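Trilobed Protease (Pyrococcus furiosus, PDB 2GOP) is a protease whose seven-bladed, open-velcro beta-propeller domain, the part described here, probably controls access of peptide substrates to the proteolytic part. Local coordinates at residues 197-202 with 214-219; 233-238 with 245-250. All coordinates share one frame; numbering follows the deposited sequence.

Interaction 1: 197-202 with 214-219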
ATOM      1  N   PHE A 197       0.794  -3.930 -12.458  1.00 70.33           N
ATOM      2  CA  PHE A 197       1.965  -3.324 -11.855  1.00 65.39           C
ATOM      3  C   PHE A 197       1.661  -1.828 -11.913  1.00 62.34           C
ATOM      4  O   PHE A 197       1.115  -1.347 -12.909  1.00 62.42           O
ATOM      5  CB  PHE A 197       3.249  -3.668 -12.615  1.00 67.31           C
ATOM      6  CG  PHE A 197       3.605  -5.131 -12.574  1.00 68.00           C
ATOM      7  CD1 PHE A 197       3.699  -5.806 -11.360  1.00 69.19           C
ATOM      8  CD2 PHE A 197       3.860  -5.832 -13.747  1.00 68.46           C
ATOM      9  CE1 PHE A 197       4.029  -7.160 -11.315  1.00 68.67           C
ATOM     10  CE2 PHE A 197       4.191  -7.184 -13.710  1.00 69.15           C
ATOM     11  CZ  PHE A 197       4.277  -7.848 -12.491  1.00 68.66           C
ATOM     12  N   LYS A 198       1.963  -1.101 -10.843  1.00 57.84           N
ATOM     13  CA  LYS A 198       1.655   0.331 -10.797  1.00 54.92           C
ATOM     14  C   LYS A 198       2.698   1.144 -11.561  1.00 50.49           C
ATOM     15  O   LYS A 198       3.901   0.960 -11.367  1.00 49.33           O
ATOM     16  CB  LYS A 198       1.527   0.819  -9.352  1.00 55.81           C
ATOM     17  CG  LYS A 198       0.303   0.243  -8.637  1.00 57.00           C
ATOM     18  CD  LYS A 198      -0.192   1.139  -7.505  1.00 57.49           C
ATOM     19  CE  LYS A 198      -1.500   0.607  -6.911  1.00 58.26           C
ATOM     20  NZ  LYS A 198      -2.106   1.537  -5.906  1.00 59.23           N
ATOM     21  N   PHE A 199       2.223   2.024 -12.442  1.00 46.27           N
ATOM     22  CA  PHE A 199       3.091   2.879 -13.241  1.00 43.98           C
ATOM     23  C   PHE A 199       2.794   4.340 -12.986  1.00 40.31           C
ATOM     24  O   PHE A 199       1.687   4.706 -12.591  1.00 34.34           O
ATOM     25  CB  PHE A 199       2.941   2.581 -14.726  1.00 44.97           C
ATOM     26  CG  PHE A 199       3.521   1.265 -15.138  1.00 45.51           C
ATOM     27  CD1 PHE A 199       4.879   1.143 -15.387  1.00 46.76           C
ATOM     28  CD2 PHE A 199       2.711   0.147 -15.277  1.00 48.85           C
ATOM     29  CE1 PHE A 199       5.425  -0.077 -15.769  1.00 47.21           C
ATOM     30  CE2 PHE A 199       3.242  -1.077 -15.663  1.00 48.27           C
ATOM     31  CZ  PHE A 199       4.605  -1.188 -15.908  1.00 48.54           C
ATOM     32  N   TRP A 200       3.805   5.163 -13.233  1.00 37.46           N
ATOM     33  CA  TRP A 200       3.745   6.590 -12.988  1.00 39.48           C
ATOM     34  C   TRP A 200       4.212   7.360 -14.202  1.00 36.97           C
ATOM     35  O   TRP A 200       5.048   6.878 -14.964  1.00 35.43           O
ATOM     36  CB  TRP A 200       4.650   6.934 -11.810  1.00 41.10           C
ATOM     37  CG  TRP A 200       4.313   6.113 -10.631  1.00 42.77           C
ATOM     38  CD1 TRP A 200       4.757   4.845 -10.348  1.00 43.41           C
ATOM     39  CD2 TRP A 200       3.417   6.467  -9.601  1.00 38.79           C
ATOM     40  NE1 TRP A 200       4.196   4.408  -9.181  1.00 45.41           N
ATOM     41  CE2 TRP A 200       3.370   5.390  -8.700  1.00 42.14           C
ATOM     42  CE3 TRP A 200       2.656   7.605  -9.337  1.00 41.38           C
ATOM     43  CZ2 TRP A 200       2.587   5.415  -7.556  1.00 44.88           C
ATOM     44  CZ3 TRP A 200       1.878   7.632  -8.205  1.00 45.42           C
ATOM     45  CH2 TRP A 200       1.846   6.548  -7.325  1.00 46.11           C
ATOM     46  N   ASP A 201       3.639   8.544 -14.384  1.00 34.76           N
ATOM     47  CA  ASP A 201       4.243   9.588 -15.202  1.00 35.97           C
ATOM     48  C   ASP A 201       4.844  10.597 -14.233  1.00 34.78           C
ATOM     49  O   ASP A 201       4.272  10.856 -13.181  1.00 38.58           O
ATOM     50  CB  ASP A 201       3.202  10.274 -16.080  1.00 36.57           C
ATOM     51  CG  ASP A 201       2.560   9.330 -17.078  1.00 38.81           C
ATOM     52  OD1 ASP A 201       3.208   8.344 -17.485  1.00 37.87           O
ATOM     53  OD2 ASP A 201       1.401   9.583 -17.450  1.00 41.16           O
ATOM     54  N   ILE A 202       6.010  11.134 -14.564  1.00 35.69           N
ATOM     55  CA  ILE A 202       6.677  12.114 -13.694  1.00 35.83           C
ATOM     56  C   ILE A 202       6.974  13.378 -14.487  1.00 36.07           C
ATOM     57  O   ILE A 202       7.635  13.327 -15.526  1.00 36.18           O
ATOM     58  CB  ILE A 202       7.988  11.588 -13.101  1.00 35.15           C
ATOM     59  CG1 ILE A 202       7.750  10.274 -12.341  1.00 36.56           C
ATOM     60  CG2 ILE A 202       8.624  12.665 -12.186  1.00 33.82           C
ATOM     61  CD1 ILE A 202       9.024   9.525 -11.988  1.00 29.40           C
ATOM     62  N   PHE A 214       9.402  11.512 -17.269  1.00 37.54           N
ATOM     63  CA  PHE A 214       9.301  10.057 -17.385  1.00 38.19           C
ATOM     64  C   PHE A 214       7.885   9.636 -17.730  1.00 37.06           C
ATOM     65  O   PHE A 214       6.925  10.142 -17.150  1.00 33.56           O
ATOM     66  CB  PHE A 214       9.754   9.380 -16.093  1.00 39.00           C
ATOM     67  CG  PHE A 214      11.187   9.640 -15.755  1.00 38.37           C
ATOM     68  CD1 PHE A 214      12.193   8.976 -16.426  1.00 40.83           C
ATOM     69  CD2 PHE A 214      11.532  10.575 -14.782  1.00 39.91           C
ATOM     70  CE1 PHE A 214      13.525   9.214 -16.122  1.00 40.82           C
ATOM     71  CE2 PHE A 214      12.860  10.827 -14.477  1.00 39.94           C
ATOM     72  CZ  PHE A 214      13.859  10.152 -15.155  1.00 40.29           C
ATOM     73  N   GLU A 215       7.774   8.702 -18.672  1.00 36.74           N
ATOM     74  CA  GLU A 215       6.490   8.182 -19.141  1.00 38.94           C
ATOM     75  C   GLU A 215       6.316   6.718 -18.741  1.00 37.84           C
ATOM     76  O   GLU A 215       7.156   5.890 -19.061  1.00 37.33           O
ATOM     77  CB  GLU A 215       6.417   8.316 -20.668  1.00 39.43           C
ATOM     78  CG  GLU A 215       5.239   7.614 -21.322  1.00 41.91           C
ATOM     79  CD  GLU A 215       3.902   8.135 -20.863  1.00 49.25           C
ATOM     80  OE1 GLU A 215       3.808   9.312 -20.450  1.00 54.66           O
ATOM     81  OE2 GLU A 215       2.929   7.361 -20.925  1.00 55.19           O
ATOM     82  N   LYS A 216       5.226   6.412 -18.041  1.00 39.38           N
ATOM     83  CA  LYS A 216       4.901   5.042 -17.650  1.00 39.16           C
ATOM     84  C   LYS A 216       6.115   4.278 -17.101  1.00 39.62           C
ATOM     85  O   LYS A 216       6.596   3.316 -17.705  1.00 36.83           O
ATOM     86  CB  LYS A 216       4.281   4.286 -18.828  1.00 39.62           C
ATOM     87  CG  LYS A 216       3.573   3.015 -18.419  1.00 42.40           C
ATOM     88  CD  LYS A 216       3.184   2.183 -19.635  1.00 44.60           C
ATOM     89  CE  LYS A 216       2.841   0.760 -19.227  1.00 46.64           C
ATOM     90  NZ  LYS A 216       2.416  -0.049 -20.405  1.00 47.75           N
ATOM     91  N   VAL A 217       6.586   4.721 -15.941  1.00 39.25           N
ATOM     92  CA  VAL A 217       7.714   4.113 -15.267  1.00 37.54           C
ATOM     93  C   VAL A 217       7.192   3.527 -13.965  1.00 38.12           C
ATOM     94  O   VAL A 217       6.203   4.008 -13.416  1.00 38.60           O
ATOM     95  CB  VAL A 217       8.839   5.149 -15.016  1.00 38.17           C
ATOM     96  CG1 VAL A 217       9.491   5.560 -16.352  1.00 34.81           C
ATOM     97  CG2 VAL A 217       8.306   6.384 -14.256  1.00 33.73           C
ATOM     98  N   SER A 218       7.841   2.481 -13.477  1.00 37.94           N
ATOM     99  CA  SER A 218       7.418   1.813 -12.250  1.00 38.32           C
ATOM    100  C   SER A 218       8.111   2.381 -11.006  1.00 37.31           C
ATOM    101  O   SER A 218       8.327   1.676 -10.028  1.00 39.31           O
ATOM    102  CB  SER A 218       7.666   0.306 -12.365  1.00 40.54           C
ATOM    103  OG  SER A 218       8.954   0.049 -12.897  1.00 47.67           O
ATOM    104  N   PHE A 219       8.437   3.663 -11.029  1.00 36.71           N
ATOM    105  CA  PHE A 219       8.984   4.319  -9.840  1.00 36.01           C
ATOM    106  C   PHE A 219       8.488   5.738  -9.774  1.00 36.06           C
ATOM    107  O   PHE A 219       7.902   6.236 -10.719  1.00 35.09           O
ATOM    108  CB  PHE A 219      10.521   4.281  -9.834  1.00 36.59           C
ATOM    109  CG  PHE A 219      11.145   4.690 -11.143  1.00 37.99           C
ATOM    110  CD1 PHE A 219      11.155   6.024 -11.546  1.00 38.28           C
ATOM    111  CD2 PHE A 219      11.724   3.732 -11.982  1.00 39.53           C
ATOM    112  CE1 PHE A 219      11.719   6.396 -12.770  1.00 38.35           C
ATOM    113  CE2 PHE A 219      12.289   4.094 -13.192  1.00 35.96           C
ATOM    114  CZ  PHE A 219      12.281   5.428 -13.592  1.00 38.74           C
TER
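Trp200 and Val217 pair their backbones in both directions. Trp200 N donates to Val217 O at 2.7 Å, and Val217 N returns the bond to Trp200 O. Ile202 and Phe214 form the next hydrogen-bonded antiparallel pair, with Ile202 N 2.9 Å from Phe214 O. The register slips by one between these pairs, because Lys216 and Val217 both face Trp200. This is a G1 beta bulge.

The extra amide of the bulge is taken up by a carboxylate. Lys216 N gives a nearly straight bond (169°) to Asp201 OD1 at 2.8 Å, meeting the oxygen almost along its C-O bond. His189 also bonds this oxygen. Asp201 OD1 lies only 3.2 Å from Glu215 OE1, a pair of like charges that Lys212 probably eases through its salt bridge to Glu215.

Apolar packing lies on two sides. On the side of Phe199, Lys216 lays its extended chain across the ring. With chi1 of Lys216 near trans (-164°), Lys216 CE stands over the centre of the Phe199 ring, 4.0 Å from the centroid, as a CH-pi contact. The ammonium reaches on to a salt bridge with Glu191. On the side of Trp200, Ile202 CD1 is wedged among Phe214 CD2, Val217 CG2 and Phe219 CD1, 3.9 Å from the valine methyl. Val217 CB stands over the rim of one face of the Phe219 ring.

Phe219 O, beside the Trp200 indole, is buried without a polar partner. The chemistry implies a bulge fixed by side chain as well as backbone, where the chain leaves the hairpin 200-206/209-217.

Interaction 2: 233-238 with 245-250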
ATOM      1  N   GLY A 233      10.824   2.557  -6.286  1.00 39.37           N
ATOM      2  CA  GLY A 233       9.891   1.684  -7.001  1.00 39.79           C
ATOM      3  C   GLY A 233      10.515   0.415  -7.521  1.00 40.71           C
ATOM      4  O   GLY A 233      11.492  -0.061  -6.977  1.00 38.76           O
ATOM      5  N   LYS A 234       9.946  -0.138  -8.582  1.00 44.40           N
ATOM      6  CA  LYS A 234      10.371  -1.444  -9.060  1.00 46.72           C
ATOM      7  C   LYS A 234      11.020  -1.360 -10.443  1.00 49.23           C
ATOM      8  O   LYS A 234      10.658  -0.499 -11.257  1.00 47.25           O
ATOM      9  CB  LYS A 234       9.196  -2.421  -9.022  1.00 47.16           C
ATOM     10  CG  LYS A 234       8.760  -2.717  -7.587  1.00 45.80           C
ATOM     11  CD  LYS A 234       7.572  -3.653  -7.498  1.00 47.86           C
ATOM     12  CE  LYS A 234       7.194  -3.937  -6.045  1.00 49.17           C
ATOM     13  NZ  LYS A 234       6.848  -2.690  -5.294  1.00 54.13           N
ATOM     14  N   PRO A 235      12.018  -2.232 -10.692  1.00 52.64           N
ATOM     15  CA  PRO A 235      12.814  -2.221 -11.921  1.00 54.86           C
ATOM     16  C   PRO A 235      12.012  -2.143 -13.214  1.00 58.30           C
ATOM     17  O   PRO A 235      10.953  -2.764 -13.332  1.00 58.67           O
ATOM     18  CB  PRO A 235      13.578  -3.548 -11.871  1.00 55.30           C
ATOM     19  CG  PRO A 235      13.546  -3.995 -10.461  1.00 53.99           C
ATOM     20  CD  PRO A 235      12.479  -3.255  -9.733  1.00 52.18           C
ATOM     21  N   GLU A 236      12.529  -1.366 -14.163  1.00 60.96           N
ATOM     22  CA  GLU A 236      12.084  -1.398 -15.552  1.00 61.54           C
ATOM     23  C   GLU A 236      12.291  -2.815 -16.079  1.00 63.24           C
ATOM     24  O   GLU A 236      13.223  -3.496 -15.663  1.00 63.06           O
ATOM     25  CB  GLU A 236      12.910  -0.402 -16.379  1.00 61.69           C
ATOM     26  CG  GLU A 236      12.616  -0.370 -17.884  1.00 61.43           C
ATOM     27  CD  GLU A 236      13.806   0.100 -18.715  1.00 62.05           C
ATOM     28  OE1 GLU A 236      13.590   0.854 -19.689  1.00 63.68           O
ATOM     29  OE2 GLU A 236      14.955  -0.286 -18.404  1.00 61.81           O
ATOM     30  N   LYS A 237      11.419  -3.233 -16.993  1.00 64.96           N
ATOM     31  CA  LYS A 237      11.424  -4.578 -17.599  1.00 66.63           C
ATOM     32  C   LYS A 237      10.681  -5.575 -16.710  1.00 68.07           C
ATOM     33  O   LYS A 237      10.299  -5.252 -15.584  1.00 67.21           O
ATOM     34  CB  LYS A 237      12.842  -5.083 -17.979  1.00 66.56           C
ATOM     35  CG  LYS A 237      13.596  -5.902 -16.909  1.00 66.57           C
ATOM     36  CD  LYS A 237      14.671  -6.808 -17.502  1.00 66.47           C
ATOM     37  CE  LYS A 237      14.094  -8.064 -18.155  1.00 66.25           C
ATOM     38  NZ  LYS A 237      13.840  -7.893 -19.614  1.00 64.99           N
ATOM     39  N   LYS A 238      10.489  -6.783 -17.240  1.00 69.41           N
ATOM     40  CA  LYS A 238       9.695  -7.829 -16.585  1.00 69.95           C
ATOM     41  C   LYS A 238      10.061  -8.007 -15.108  1.00 71.09           C
ATOM     42  O   LYS A 238       9.178  -8.064 -14.247  1.00 71.08           O
ATOM     43  CB  LYS A 238       9.879  -9.167 -17.311  1.00 69.83           C
ATOM     44  CG  LYS A 238       9.462  -9.181 -18.785  1.00 69.61           C
ATOM     45  CD  LYS A 238       8.271 -10.096 -19.043  1.00 69.31           C
ATOM     46  CE  LYS A 238       8.003 -10.235 -20.536  1.00 70.13           C
ATOM     47  NZ  LYS A 238       7.046 -11.332 -20.856  1.00 70.07           N
ATOM     48  N   LYS A 245      12.848  -0.605  -4.750  1.00 41.24           N
ATOM     49  CA  LYS A 245      14.267  -0.346  -4.895  1.00 42.06           C
ATOM     50  C   LYS A 245      14.497   1.156  -4.930  1.00 41.03           C
ATOM     51  O   LYS A 245      13.546   1.942  -5.003  1.00 39.48           O
ATOM     52  CB  LYS A 245      14.761  -0.945  -6.216  1.00 44.24           C
ATOM     53  CG  LYS A 245      14.668  -2.468  -6.306  1.00 47.56           C
ATOM     54  CD  LYS A 245      15.800  -3.128  -5.551  1.00 47.09           C
ATOM     55  CE  LYS A 245      15.740  -4.613  -5.694  1.00 44.86           C
ATOM     56  NZ  LYS A 245      16.626  -5.264  -4.721  1.00 37.59           N
ATOM     57  N   LEU A 246      15.767   1.545  -4.899  1.00 40.73           N
ATOM     58  CA  LEU A 246      16.146   2.945  -4.963  1.00 38.42           C
ATOM     59  C   LEU A 246      16.934   3.214  -6.234  1.00 36.41           C
ATOM     60  O   LEU A 246      17.792   2.421  -6.649  1.00 30.79           O
ATOM     61  CB  LEU A 246      16.954   3.363  -3.729  1.00 37.87           C
ATOM     62  CG  LEU A 246      16.199   3.343  -2.396  1.00 39.50           C
ATOM     63  CD1 LEU A 246      17.162   3.546  -1.225  1.00 37.63           C
ATOM     64  CD2 LEU A 246      15.066   4.391  -2.373  1.00 36.57           C
ATOM     65  N   TYR A 247      16.629   4.341  -6.857  1.00 35.14           N
ATOM     66  CA  TYR A 247      17.295   4.745  -8.085  1.00 36.65           C
ATOM     67  C   TYR A 247      17.628   6.223  -8.014  1.00 37.87           C
ATOM     68  O   TYR A 247      16.923   7.012  -7.357  1.00 34.45           O
ATOM     69  CB  TYR A 247      16.406   4.488  -9.309  1.00 41.36           C
ATOM     70  CG  TYR A 247      15.862   3.088  -9.396  1.00 40.39           C
ATOM     71  CD1 TYR A 247      14.688   2.742  -8.738  1.00 45.11           C
ATOM     72  CD2 TYR A 247      16.529   2.105 -10.119  1.00 43.96           C
ATOM     73  CE1 TYR A 247      14.190   1.454  -8.798  1.00 46.05           C
ATOM     74  CE2 TYR A 247      16.043   0.809 -10.191  1.00 43.34           C
ATOM     75  CZ  TYR A 247      14.871   0.486  -9.530  1.00 46.53           C
ATOM     76  OH  TYR A 247      14.381  -0.801  -9.584  1.00 43.47           O
ATOM     77  N   ILE A 248      18.709   6.592  -8.694  1.00 39.48           N
ATOM     78  CA  ILE A 248      19.134   7.976  -8.771  1.00 38.36           C
ATOM     79  C   ILE A 248      19.107   8.433 -10.213  1.00 38.25           C
ATOM     80  O   ILE A 248      19.714   7.785 -11.064  1.00 37.08           O
ATOM     81  CB  ILE A 248      20.568   8.154  -8.256  1.00 39.77           C
ATOM     82  CG1 ILE A 248      20.670   7.778  -6.782  1.00 39.96           C
ATOM     83  CG2 ILE A 248      21.025   9.603  -8.481  1.00 38.39           C
ATOM     84  CD1 ILE A 248      22.089   7.881  -6.248  1.00 42.42           C
ATOM     85  N   TYR A 249      18.414   9.553 -10.470  1.00 38.69           N
ATOM     86  CA  TYR A 249      18.469  10.250 -11.747  1.00 35.63           C
ATOM     87  C   TYR A 249      19.398  11.477 -11.675  1.00 36.75           C
ATOM     88  O   TYR A 249      19.184  12.400 -10.874  1.00 36.22           O
ATOM     89  CB  TYR A 249      17.060  10.634 -12.230  1.00 37.20           C
ATOM     90  CG  TYR A 249      17.066  11.372 -13.558  1.00 42.30           C
ATOM     91  CD1 TYR A 249      17.707  10.817 -14.682  1.00 40.99           C
ATOM     92  CD2 TYR A 249      16.472  12.621 -13.699  1.00 41.25           C
ATOM     93  CE1 TYR A 249      17.755  11.479 -15.891  1.00 38.27           C
ATOM     94  CE2 TYR A 249      16.514  13.295 -14.944  1.00 42.62           C
ATOM     95  CZ  TYR A 249      17.157  12.705 -16.023  1.00 38.51           C
ATOM     96  OH  TYR A 249      17.231  13.332 -17.247  1.00 41.00           O
ATOM     97  N   ASP A 250      20.416  11.480 -12.536  1.00 38.45           N
ATOM     98  CA  ASP A 250      21.482  12.499 -12.538  1.00 39.76           C
ATOM     99  C   ASP A 250      21.457  13.438 -13.759  1.00 40.32           C
ATOM    100  O   ASP A 250      22.396  14.215 -13.973  1.00 41.89           O
ATOM    101  CB  ASP A 250      22.850  11.802 -12.491  1.00 41.55           C
ATOM    102  CG  ASP A 250      23.060  10.822 -13.649  1.00 42.51           C
ATOM    103  OD1 ASP A 250      22.083  10.518 -14.396  1.00 37.22           O
ATOM    104  OD2 ASP A 250      24.204  10.338 -13.793  1.00 39.47           O
TER
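Gly233 and Lys245 form one antiparallel hydrogen-bonded pair, and the close packing gathers around it. Lys245 N donates to Gly233 O at 2.7 Å, and Gly233 N donates back to Lys245 O at 3.1 Å. Both donors are tilted by about 20° from the carbonyl planes.

Tyr247 fills the space beside the pair. The CB of Tyr247 points toward 233-238, and the ring follows. The ring meets Gly233 O with its edge, in plane, Tyr247 CE1 being 3.6 Å from that oxygen. Beyond it, the phenol oxygen abuts the proline, with Tyr247 OH 3.1 Å from Pro235 CD. Pro235 N is also close, 3.0 Å from Tyr247 OH, but it carries no hydrogen, so the contact is packing and not a hydrogen bond. The two side chains cross at about a right angle. Lys245 CG adds a lighter touch on Pro235 CD at 4.1 Å, then the lysine bends away and bonds Leu258 O.

After Pro235 the chain departs. Glu236 and Lys237 are exposed, and Lys238 reaches the second subunit, where its NZ bonds Thr319 O. The Gly233-Lys245 bridge closes the pairing of strands 229-233 and 245-249, the two middle strands of a four-stranded beta-propeller blade, before the chain loops out.

Overall arrangement
Interaction 1 comes first along the chain and closes before interaction 2 opens. Their centres lie about 10 Å apart, on the same side of the chain's centre. Interaction 1 joins the two last strands of one propeller blade, 200-206 and 209-217. Interaction 2 joins the middle strands of the next blade, 229-233 and 245-249, and segment 214-219 leads into that blade's first strand, 219-224. The blades also meet directly. Ser218 OG probably bonds Lys234 O, though the modelled distance is doubtfully short, and Phe214 packs edge-to-face on Tyr249. The two contacts thus lie at the junction of consecutive blades of the open-velcro propeller.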